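Local atomic coordinates of putative secreted glycosylhydrolase (Parabacteroides distasonis ATCC 8503, PDB entry 3IMM), a protein that is probably a secreted hydrolase of the 3-keto-disaccharide hydrolase family, likely acting on sugar substrates, and carries a bound sodium ion in its crystal. Residues A[50-56]-A[122-128]; A[76-80]-A[166-171]; A[105-109]-A[151-157]; A[110-116]-A[138-144]. All coordinates share one frame; numbering follows the deposited sequence.

Interaction 1 of 4, residues A[50-56]-A[122-128]; sequences ELDLDFK and WNHMRIK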
# COMPACT_ATOMS: atom_id res chain seq x y z
N GLU A 50 11.93 -0.12 6.02
CA GLU A 50 10.68 -0.55 6.58
C GLU A 50 9.79 0.65 6.86
O GLU A 50 10.25 1.70 7.43
CB GLU A 50 10.86 -1.42 7.83
CG GLU A 50 11.66 -0.88 8.91
CD GLU A 50 11.93 -1.91 10.00
OE1 GLU A 50 11.29 -2.97 10.01
OE2 GLU A 50 12.79 -1.65 10.84
N LEU A 51 8.54 0.52 6.41
CA LEU A 51 7.54 1.55 6.50
C LEU A 51 6.50 1.05 7.50
O LEU A 51 6.02 -0.07 7.39
CB LEU A 51 6.94 1.78 5.11
CG LEU A 51 5.74 2.72 4.92
CD1 LEU A 51 6.14 4.17 5.17
CD2 LEU A 51 5.12 2.56 3.52
N ASP A 52 6.21 1.88 8.50
CA ASP A 52 5.15 1.65 9.49
C ASP A 52 4.06 2.68 9.29
O ASP A 52 4.33 3.88 9.01
CB ASP A 52 5.68 1.86 10.90
CG ASP A 52 6.02 0.60 11.59
OD1 ASP A 52 6.46 -0.34 10.95
OD2 ASP A 52 5.84 0.56 12.80
N LEU A 53 2.82 2.23 9.48
CA LEU A 53 1.69 3.14 9.45
C LEU A 53 0.51 2.53 10.18
O LEU A 53 0.35 1.31 10.22
CB LEU A 53 1.29 3.44 8.02
CG LEU A 53 0.81 2.30 7.11
CD1 LEU A 53 -0.22 2.80 6.12
CD2 LEU A 53 1.96 1.60 6.37
N ASP A 54 -0.31 3.39 10.76
CA ASP A 54 -1.58 3.00 11.33
C ASP A 54 -2.57 3.35 10.26
O ASP A 54 -2.34 4.33 9.53
CB ASP A 54 -1.90 3.80 12.61
CG ASP A 54 -0.85 3.63 13.72
OD1 ASP A 54 -0.03 2.70 13.65
OD2 ASP A 54 -0.84 4.45 14.68
N PHE A 55 -3.65 2.57 10.16
CA PHE A 55 -4.78 2.97 9.36
C PHE A 55 -6.09 2.50 9.98
O PHE A 55 -6.12 1.50 10.74
CB PHE A 55 -4.64 2.46 7.93
CG PHE A 55 -4.73 0.98 7.80
CD1 PHE A 55 -5.97 0.37 7.57
CD2 PHE A 55 -3.59 0.19 7.87
CE1 PHE A 55 -6.06 -1.01 7.41
CE2 PHE A 55 -3.68 -1.20 7.74
CZ PHE A 55 -4.90 -1.80 7.52
N LYS A 56 -7.17 3.24 9.68
CA LYS A 56 -8.54 2.89 10.11
C LYS A 56 -9.43 2.82 8.87
O LYS A 56 -9.39 3.69 8.02
CB LYS A 56 -9.06 3.96 11.07
CG LYS A 56 -10.50 3.82 11.58
CD LYS A 56 -10.82 4.89 12.68
CE LYS A 56 -10.97 6.27 12.08
NZ LYS A 56 -11.44 7.27 13.04
N TRP A 122 -8.56 0.96 14.89
CA TRP A 122 -7.24 1.28 14.35
C TRP A 122 -6.44 0.03 14.09
O TRP A 122 -6.45 -0.91 14.88
CB TRP A 122 -6.46 2.29 15.21
CG TRP A 122 -6.91 3.69 14.93
CD1 TRP A 122 -7.87 4.37 15.60
CD2 TRP A 122 -6.48 4.55 13.87
NE1 TRP A 122 -8.07 5.59 15.04
CE2 TRP A 122 -7.21 5.75 13.99
CE3 TRP A 122 -5.55 4.45 12.84
CZ2 TRP A 122 -7.04 6.83 13.11
CZ3 TRP A 122 -5.40 5.50 11.95
CH2 TRP A 122 -6.13 6.68 12.09
N ASN A 123 -5.78 0.04 12.94
CA ASN A 123 -4.86 -1.03 12.54
C ASN A 123 -3.43 -0.54 12.48
O ASN A 123 -3.16 0.66 12.42
CB ASN A 123 -5.20 -1.55 11.14
CG ASN A 123 -6.60 -2.08 11.04
OD1 ASN A 123 -6.85 -3.26 11.26
ND2 ASN A 123 -7.52 -1.19 10.76
N HIS A 124 -2.51 -1.50 12.50
CA HIS A 124 -1.10 -1.18 12.30
C HIS A 124 -0.53 -2.12 11.24
O HIS A 124 -0.88 -3.30 11.19
CB HIS A 124 -0.30 -1.27 13.62
CG HIS A 124 1.14 -0.96 13.43
ND1 HIS A 124 2.09 -1.95 13.25
CD2 HIS A 124 1.78 0.21 13.26
CE1 HIS A 124 3.26 -1.38 13.05
NE2 HIS A 124 3.11 -0.08 13.06
N MSE A 125 0.30 -1.56 10.36
CA MSE A 125 0.93 -2.31 9.29
C MSE A 125 2.39 -1.88 9.19
O MSE A 125 2.70 -0.70 9.23
CB MSE A 125 0.21 -2.09 7.96
CG MSE A 125 0.93 -2.67 6.76
SE MSE A 125 -0.07 -2.32 5.10
CE MSE A 125 -1.34 -3.67 5.39
N ARG A 126 3.26 -2.87 9.08
CA ARG A 126 4.68 -2.69 8.77
C ARG A 126 5.01 -3.37 7.43
O ARG A 126 4.64 -4.53 7.19
CB ARG A 126 5.54 -3.28 9.88
CG ARG A 126 7.04 -3.25 9.56
CD ARG A 126 7.85 -3.54 10.77
NE ARG A 126 7.70 -2.49 11.78
CZ ARG A 126 8.17 -2.56 13.03
NH1 ARG A 126 8.89 -3.59 13.44
NH2 ARG A 126 7.93 -1.57 13.86
N ILE A 127 5.66 -2.63 6.54
CA ILE A 127 6.04 -3.15 5.22
C ILE A 127 7.55 -3.08 5.16
O ILE A 127 8.11 -2.01 5.28
CB ILE A 127 5.41 -2.35 4.07
CG1 ILE A 127 3.90 -2.22 4.27
CG2 ILE A 127 5.69 -2.99 2.73
CD1 ILE A 127 3.27 -1.19 3.33
N LYS A 128 8.19 -4.22 5.02
CA LYS A 128 9.64 -4.31 4.91
C LYS A 128 9.97 -4.54 3.45
O LYS A 128 9.55 -5.53 2.84
CB LYS A 128 10.22 -5.45 5.78
CG LYS A 128 9.81 -5.39 7.26
CD LYS A 128 10.56 -6.40 8.15
CE LYS A 128 11.74 -5.78 8.87
NZ LYS A 128 12.60 -6.76 9.58
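R126 meets D52 side-on in the middle of an antiparallel strand pair. R126 NE gives D52 OD1 a nearly straight 2.6 Å bond on its syn side, and R126 NH2 reaches D52 OD2 at 3.2 Å. With the two planes only 27° apart, both N-H groups can serve one carboxylate. H124 turns its ring edge to the same group, NE2 bonding D52 OD2 weakly. E50 lies alongside R126 and K128; OE1 is near their charges without a salt bridge and touches K128 CE, while OE2 is bridged to R199. Further along, the long K56 chain suits a flat neighbour: K56 CB sits over the six-membered ring of W122, 3.7 Å from its centroid.

On the other face N123 CB lies over the F55 ring, 3.7 Å from the centroid. F55 CG, between backbone N and carbonyl carbon (chi1 68°), brings the ring under N123. N123 ND2 reaches F55 O at 3.0 Å from above the carbonyl plane, N123 N bonds the same oxygen, and N123 OD1 accepts from K117 N. L51, L53, selenomethionine M125 and I127 extend this apolar side toward strand 80-85.

The D52 carboxylate, gripped by R126 and weakly by H124, is therefore probably kept ionised.

Interaction 2 of 4, residues A[76-80]-A[166-171]; sequences IPNSV and WLPKPF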
# COMPACT_ATOMS: atom_id res chain seq x y z
N ILE A 76 0.64 3.61 -11.83
CA ILE A 76 -0.10 2.38 -11.65
C ILE A 76 0.71 1.17 -12.17
O ILE A 76 0.84 0.19 -11.45
CB ILE A 76 -1.51 2.50 -12.27
CG1 ILE A 76 -2.40 3.39 -11.41
CG2 ILE A 76 -2.17 1.12 -12.42
CD1 ILE A 76 -3.56 4.04 -12.17
N PRO A 77 1.23 1.24 -13.41
CA PRO A 77 2.06 0.15 -13.89
C PRO A 77 3.53 0.21 -13.45
O PRO A 77 4.26 -0.72 -13.70
CB PRO A 77 1.97 0.27 -15.44
CG PRO A 77 1.52 1.67 -15.72
CD PRO A 77 1.06 2.29 -14.43
N ASN A 78 3.96 1.28 -12.80
CA ASN A 78 5.38 1.43 -12.47
C ASN A 78 5.56 1.46 -10.97
O ASN A 78 6.23 2.33 -10.45
CB ASN A 78 5.96 2.69 -13.12
CG ASN A 78 5.87 2.65 -14.62
OD1 ASN A 78 6.46 1.80 -15.25
ND2 ASN A 78 5.13 3.56 -15.20
N SER A 79 4.96 0.49 -10.29
CA SER A 79 5.00 0.48 -8.82
C SER A 79 4.50 -0.85 -8.26
O SER A 79 3.96 -1.68 -8.98
CB SER A 79 4.16 1.63 -8.22
OG SER A 79 2.77 1.47 -8.50
N VAL A 80 4.68 -1.01 -6.95
CA VAL A 80 4.08 -2.13 -6.23
C VAL A 80 3.07 -1.57 -5.22
O VAL A 80 3.35 -0.55 -4.54
CB VAL A 80 5.19 -2.93 -5.52
CG1 VAL A 80 4.58 -4.01 -4.63
CG2 VAL A 80 6.17 -3.45 -6.56
N TRP A 166 -4.20 -3.87 -16.56
CA TRP A 166 -3.54 -2.58 -16.31
C TRP A 166 -2.22 -2.66 -15.53
O TRP A 166 -1.58 -1.62 -15.27
CB TRP A 166 -4.51 -1.59 -15.63
CG TRP A 166 -5.04 -2.01 -14.27
CD1 TRP A 166 -4.47 -1.75 -13.07
CD2 TRP A 166 -6.25 -2.73 -14.00
NE1 TRP A 166 -5.23 -2.28 -12.06
CE2 TRP A 166 -6.33 -2.89 -12.60
CE3 TRP A 166 -7.27 -3.28 -14.80
CZ2 TRP A 166 -7.39 -3.53 -11.99
CZ3 TRP A 166 -8.32 -3.92 -14.18
CH2 TRP A 166 -8.37 -4.05 -12.80
N LEU A 167 -1.78 -3.88 -15.18
CA LEU A 167 -0.50 -4.08 -14.48
C LEU A 167 0.42 -5.02 -15.27
O LEU A 167 0.75 -6.11 -14.79
CB LEU A 167 -0.77 -4.65 -13.07
CG LEU A 167 -1.75 -3.89 -12.18
CD1 LEU A 167 -2.09 -4.66 -10.95
CD2 LEU A 167 -1.16 -2.55 -11.85
N PRO A 168 0.81 -4.61 -16.50
CA PRO A 168 1.47 -5.55 -17.38
C PRO A 168 2.96 -5.81 -17.12
O PRO A 168 3.51 -6.75 -17.66
CB PRO A 168 1.26 -4.92 -18.77
CG PRO A 168 1.25 -3.50 -18.53
CD PRO A 168 0.63 -3.30 -17.15
N LYS A 169 3.62 -4.99 -16.32
CA LYS A 169 5.08 -5.07 -16.23
C LYS A 169 5.47 -6.16 -15.24
O LYS A 169 5.06 -6.08 -14.08
CB LYS A 169 5.66 -3.72 -15.79
CG LYS A 169 5.28 -2.59 -16.72
CD LYS A 169 6.33 -1.52 -16.73
CE LYS A 169 5.93 -0.33 -17.60
NZ LYS A 169 6.99 0.72 -17.58
N PRO A 170 6.24 -7.18 -15.70
CA PRO A 170 6.63 -8.29 -14.82
C PRO A 170 7.34 -7.77 -13.58
O PRO A 170 8.29 -6.99 -13.68
CB PRO A 170 7.58 -9.11 -15.69
CG PRO A 170 7.23 -8.80 -17.07
CD PRO A 170 6.79 -7.35 -17.06
N PHE A 171 6.88 -8.18 -12.40
CA PHE A 171 7.51 -7.70 -11.16
C PHE A 171 8.95 -8.15 -11.00
O PHE A 171 9.71 -7.48 -10.33
CB PHE A 171 6.65 -8.06 -9.92
CG PHE A 171 5.55 -7.04 -9.61
CD1 PHE A 171 5.08 -6.15 -10.57
CD2 PHE A 171 4.95 -7.03 -8.36
CE1 PHE A 171 4.06 -5.22 -10.27
CE2 PHE A 171 3.94 -6.11 -8.06
CZ PHE A 171 3.49 -5.22 -9.02
O HOH W 1 2.74 -3.16 -14.13
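K169 and N78 join two loops through one direct polar bond: K169 NZ lies 2.6 Å from N78 OD1, in the plane of the amide carbonyl. The lysine chain is extended beyond CG, which carries the ammonium group past P77 O and lets the methylenes CG and CD run beside that oxygen. P77 O also holds a water, which donates to it at 2.9 Å and accepts from K169 N at 3.0 Å, so the two backbones are bridged where they do not bond directly.

The rest of the first shell is apolar. I76 CG2 comes to the edge of the W166 ring, 3.7 Å from CD1, and touches L167 CD2, the two side chains crossing at about a right angle. The compact ring of P77 lies against P168 CD with its CB. At the far end V80 CG2 sits over a face of the F171 ring, 3.8 Å from CE2, where a beta-branched valine can lay a methyl on the aromatic face.

A second shell fixes these groups. N78 ND2 bonds D74 O, which sets the rotation of the amide and directs OD1 at the lysine; S79 OG bonds W75 O within the same loop. A leucine in place of N78 is likely to leave both the K169 ammonium and D74 O without the amide that each of them bonds.

F171 also stacks on H107, while V80 pairs with V67, so the contact ties the loop 166-171 to the place where strand 80-85 starts beside strand 62-69, at the edge of the five-stranded sheet.

Interaction 3 of 4, residues A[105-109]-A[151-157]; sequences YGHLG and WTSGTKN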
# COMPACT_ATOMS: atom_id res chain seq x y z
N TYR A 105 -1.41 -6.16 -4.28
CA TYR A 105 -2.59 -6.03 -5.10
C TYR A 105 -2.31 -6.56 -6.48
O TYR A 105 -1.30 -6.22 -7.10
CB TYR A 105 -3.14 -4.60 -5.21
CG TYR A 105 -4.29 -4.57 -6.16
CD1 TYR A 105 -5.52 -5.04 -5.75
CD2 TYR A 105 -4.14 -4.18 -7.50
CE1 TYR A 105 -6.59 -5.11 -6.63
CE2 TYR A 105 -5.21 -4.24 -8.38
CZ TYR A 105 -6.44 -4.69 -7.92
OH TYR A 105 -7.51 -4.75 -8.74
N GLY A 106 -3.22 -7.38 -6.96
CA GLY A 106 -3.10 -7.98 -8.31
C GLY A 106 -2.08 -9.08 -8.51
O GLY A 106 -2.01 -9.67 -9.62
N HIS A 107 -1.35 -9.42 -7.44
CA HIS A 107 -0.15 -10.26 -7.54
C HIS A 107 -0.04 -11.42 -6.54
O HIS A 107 0.42 -12.52 -6.90
CB HIS A 107 1.11 -9.38 -7.49
CG HIS A 107 1.24 -8.50 -8.69
ND1 HIS A 107 0.59 -7.28 -8.81
CD2 HIS A 107 1.89 -8.69 -9.86
CE1 HIS A 107 0.87 -6.76 -9.99
NE2 HIS A 107 1.65 -7.60 -10.65
N LEU A 108 -0.41 -11.17 -5.29
CA LEU A 108 -0.21 -12.15 -4.22
C LEU A 108 -1.19 -11.93 -3.07
O LEU A 108 -1.28 -10.83 -2.53
CB LEU A 108 1.25 -12.06 -3.71
CG LEU A 108 1.63 -13.06 -2.61
CD1 LEU A 108 1.65 -14.55 -3.17
CD2 LEU A 108 2.97 -12.63 -1.98
N GLY A 109 -1.90 -12.99 -2.71
CA GLY A 109 -2.84 -12.97 -1.60
C GLY A 109 -2.15 -12.95 -0.25
O GLY A 109 -0.96 -13.29 -0.13
N TRP A 151 8.00 -13.38 -10.19
CA TRP A 151 6.98 -12.80 -11.07
C TRP A 151 7.60 -12.49 -12.45
O TRP A 151 7.83 -11.32 -12.80
CB TRP A 151 6.38 -11.53 -10.42
CG TRP A 151 5.21 -11.85 -9.55
CD1 TRP A 151 3.89 -11.69 -9.87
CD2 TRP A 151 5.25 -12.44 -8.25
NE1 TRP A 151 3.11 -12.14 -8.82
CE2 TRP A 151 3.93 -12.62 -7.82
CE3 TRP A 151 6.27 -12.85 -7.41
CZ2 TRP A 151 3.61 -13.18 -6.60
CZ3 TRP A 151 5.94 -13.39 -6.16
CH2 TRP A 151 4.63 -13.54 -5.78
N THR A 152 7.89 -13.56 -13.17
CA THR A 152 8.48 -13.49 -14.49
C THR A 152 7.43 -13.11 -15.54
O THR A 152 7.77 -12.56 -16.57
CB THR A 152 9.15 -14.80 -14.87
OG1 THR A 152 8.20 -15.86 -14.66
CG2 THR A 152 10.42 -15.03 -14.04
N SER A 153 6.17 -13.37 -15.24
CA SER A 153 5.06 -12.97 -16.09
C SER A 153 4.37 -11.70 -15.58
O SER A 153 4.13 -11.53 -14.36
CB SER A 153 4.06 -14.14 -16.25
OG SER A 153 2.85 -13.78 -16.89
N GLY A 154 4.06 -10.81 -16.52
CA GLY A 154 3.12 -9.72 -16.31
C GLY A 154 1.64 -10.05 -16.51
O GLY A 154 0.80 -9.20 -16.34
N THR A 155 1.32 -11.29 -16.87
CA THR A 155 -0.08 -11.65 -17.11
C THR A 155 -0.60 -12.75 -16.13
O THR A 155 -1.82 -12.82 -15.86
CB THR A 155 -0.31 -12.06 -18.61
OG1 THR A 155 0.48 -13.20 -18.94
CG2 THR A 155 0.09 -10.95 -19.59
N LYS A 156 0.30 -13.58 -15.61
CA LYS A 156 -0.12 -14.66 -14.73
C LYS A 156 0.73 -14.72 -13.47
O LYS A 156 1.95 -14.60 -13.52
CB LYS A 156 -0.07 -15.99 -15.49
CG LYS A 156 -0.93 -17.07 -14.86
CD LYS A 156 -0.89 -18.39 -15.68
CE LYS A 156 -1.36 -19.53 -14.83
NZ LYS A 156 -1.48 -20.83 -15.51
N ASN A 157 0.06 -14.88 -12.33
CA ASN A 157 0.73 -14.90 -11.02
C ASN A 157 1.22 -16.28 -10.70
O ASN A 157 0.64 -17.27 -11.17
CB ASN A 157 -0.23 -14.46 -9.92
CG ASN A 157 -0.53 -12.99 -9.94
OD1 ASN A 157 0.39 -12.15 -9.97
ND2 ASN A 157 -1.83 -12.65 -9.95
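N157 reaches across to G106 and H107 at a classic beta bulge, where H107 and L108 together face I104. Its side chain can be followed atom by atom. N157 CB lies 3.6 Å from H107 O. With CG beside the backbone N (chi1 -73°), the amide is carried in against the 105-109 backbone. N157 ND2 then donates to G106 O at 3.0 Å, coming from above the carbonyl plane, and has a further partner in S161 OG. N157 OD1 turns to its own segment and accepts from W151 NE1 at 3.0 Å, in the plane of the indole. An asparagine suits this place because its one short amide can donate to one loop while accepting from the other.

The indole held in this way has H107 O at its edge, with a weak bond from NE1, and L108 CB beside CZ2. H107 is oblique to it, H107 CD2 lying 3.6 Å from W151 CD1. Glycine fits at 106, where phi is 74°. On the other segment an ST turn, S153 OG accepting from T155 N, shapes the loop leading to N157. The rotation of the imidazole is fixed within its own segment: H107 ND1 donates to Y105 O at 2.8 Å, nearly straight.

Interaction 4 of 4, residues A[110-116]-A[138-144]; sequences AVQDKVV and LNGKKVT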
# COMPACT_ATOMS: atom_id res chain seq x y z
N ALA A 110 -2.92 -12.56 0.77
CA ALA A 110 -2.48 -12.68 2.17
C ALA A 110 -2.72 -14.12 2.60
O ALA A 110 -3.53 -14.82 2.00
CB ALA A 110 -3.21 -11.70 3.06
N VAL A 111 -1.98 -14.60 3.61
CA VAL A 111 -2.13 -15.99 4.03
C VAL A 111 -3.41 -16.18 4.86
O VAL A 111 -4.03 -17.25 4.82
CB VAL A 111 -0.87 -16.61 4.74
CG1 VAL A 111 0.26 -16.86 3.69
CG2 VAL A 111 -0.37 -15.79 5.92
N GLN A 112 -3.82 -15.15 5.61
CA GLN A 112 -5.14 -15.18 6.25
C GLN A 112 -5.81 -13.88 5.94
O GLN A 112 -5.13 -12.87 5.76
CB GLN A 112 -5.07 -15.30 7.78
CG GLN A 112 -3.71 -15.65 8.43
CD GLN A 112 -3.68 -15.30 9.96
OE1 GLN A 112 -2.60 -15.14 10.56
NE2 GLN A 112 -4.87 -15.18 10.57
N ASP A 113 -7.14 -13.88 5.88
CA ASP A 113 -7.86 -12.61 5.78
C ASP A 113 -8.59 -12.38 7.10
O ASP A 113 -8.55 -13.21 8.02
CB ASP A 113 -8.80 -12.50 4.54
CG ASP A 113 -10.10 -13.33 4.69
OD1 ASP A 113 -10.07 -14.39 5.40
OD2 ASP A 113 -11.13 -12.92 4.09
N LYS A 114 -9.22 -11.21 7.15
CA LYS A 114 -9.85 -10.69 8.33
C LYS A 114 -8.86 -10.66 9.50
O LYS A 114 -9.23 -10.77 10.66
CB LYS A 114 -11.12 -11.48 8.63
CG LYS A 114 -12.14 -11.43 7.51
CD LYS A 114 -13.44 -12.13 7.98
CE LYS A 114 -14.48 -12.14 6.87
NZ LYS A 114 -15.84 -12.30 7.45
N VAL A 115 -7.59 -10.45 9.18
CA VAL A 115 -6.63 -9.92 10.16
C VAL A 115 -6.88 -8.41 10.40
O VAL A 115 -6.63 -7.88 11.47
CB VAL A 115 -5.21 -10.21 9.72
CG1 VAL A 115 -4.17 -9.61 10.69
CG2 VAL A 115 -5.04 -11.76 9.55
N VAL A 116 -7.36 -7.71 9.38
CA VAL A 116 -7.73 -6.32 9.51
C VAL A 116 -8.90 -6.27 10.47
O VAL A 116 -9.73 -7.17 10.51
CB VAL A 116 -8.10 -5.68 8.13
CG1 VAL A 116 -9.35 -6.32 7.55
CG2 VAL A 116 -8.29 -4.16 8.26
N LEU A 138 0.66 -7.24 9.45
CA LEU A 138 -0.61 -6.51 9.71
C LEU A 138 -1.10 -6.91 11.11
O LEU A 138 -1.24 -8.08 11.40
CB LEU A 138 -1.63 -6.87 8.63
CG LEU A 138 -3.05 -6.31 8.75
CD1 LEU A 138 -2.99 -4.78 8.81
CD2 LEU A 138 -3.92 -6.77 7.59
N ASN A 139 -1.29 -5.93 12.01
CA ASN A 139 -1.72 -6.20 13.36
C ASN A 139 -0.88 -7.30 14.05
O ASN A 139 -1.39 -8.15 14.77
CB ASN A 139 -3.23 -6.49 13.37
CG ASN A 139 -4.02 -5.29 12.91
OD1 ASN A 139 -3.60 -4.14 13.14
ND2 ASN A 139 -5.10 -5.52 12.16
N GLY A 140 0.43 -7.24 13.81
CA GLY A 140 1.36 -8.16 14.39
C GLY A 140 1.42 -9.53 13.74
O GLY A 140 2.11 -10.38 14.23
N LYS A 141 0.74 -9.72 12.62
CA LYS A 141 0.73 -11.02 11.90
C LYS A 141 1.45 -10.89 10.58
O LYS A 141 1.13 -10.00 9.77
CB LYS A 141 -0.68 -11.48 11.60
CG LYS A 141 -1.61 -11.60 12.79
CD LYS A 141 -1.39 -12.87 13.56
CE LYS A 141 -2.35 -13.03 14.73
NZ LYS A 141 -1.81 -13.87 15.88
N LYS A 142 2.41 -11.79 10.34
CA LYS A 142 3.06 -11.85 9.05
C LYS A 142 2.07 -12.42 8.03
O LYS A 142 1.85 -13.63 7.98
CB LYS A 142 4.31 -12.71 9.15
CG LYS A 142 5.17 -12.70 7.90
CD LYS A 142 6.62 -13.10 8.22
CE LYS A 142 6.79 -14.56 8.52
NZ LYS A 142 6.05 -15.44 7.59
N VAL A 143 1.50 -11.54 7.21
CA VAL A 143 0.47 -11.94 6.28
C VAL A 143 0.95 -12.20 4.84
O VAL A 143 0.36 -12.99 4.15
CB VAL A 143 -0.76 -11.00 6.28
CG1 VAL A 143 -1.45 -11.09 7.65
CG2 VAL A 143 -0.39 -9.57 5.96
N THR A 144 2.04 -11.56 4.42
CA THR A 144 2.42 -11.58 3.01
C THR A 144 3.91 -11.50 2.91
O THR A 144 4.55 -10.70 3.60
CB THR A 144 1.74 -10.40 2.24
OG1 THR A 144 0.34 -10.45 2.50
CG2 THR A 144 2.02 -10.44 0.73
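V115 places CG1 opposite its backbone N (chi1 177°), and this sends the methyl against the hairpin turn, 3.4 Å from L138 O and 3.9 Å from K141 CG. Its other methyl, CG2, meets V143 CG1 at 4.1 Å. N139 sets CG beside its own N (chi1 -63°), so that ND2 donates to V115 O at 2.9 Å, from above the carbonyl plane but within its own amide plane. The same amide serves the neighbouring strand as well, OD1 accepting from H124 N and ND2 donating to N123 OD1. Replacing N139 with alanine removes the amide, and V115 O and H124 N are then likely to lose these partners, weakening the turn's hold on loop 110-116.

At the other end V111 N donates to V143 O at 2.9 Å, while the small A110 lets its CB pack on V143 CB. T144 OG1 lies close to A110 but bonds G102 O.

L138 to K141 form a type I' turn, closed by paired backbone bonds between L138 and K141. Asparagine and glycine suit its middle positions, both of which have positive phi. The turn makes a tight beta hairpin, followed by a classic bulge at V143 and T144 facing V136, along the outermost strand 141-147.

From the N terminus, the first contact segment reached lies on strand 49-57, and interaction 1 brings strand 122-130 back beside it inside the six-stranded sheet. Interactions 2, 3 and 4 each start within that excursion and end beyond it, so interaction 1 crosses all three. Among themselves these three are concentric: 110-116 with 138-144 is innermost, 105-109 with 151-157 encloses it, and 76-80 with 166-171 is outermost. Interaction 4 touches interaction 1 through N139 and H124; L108 and T144 join interactions 3 and 4; F171 and H107 join 2 and 3. The series thus runs from the six-stranded sheet through loops to strand 80-85 of the five-stranded sheet, consistent with a concanavalin-like sandwich.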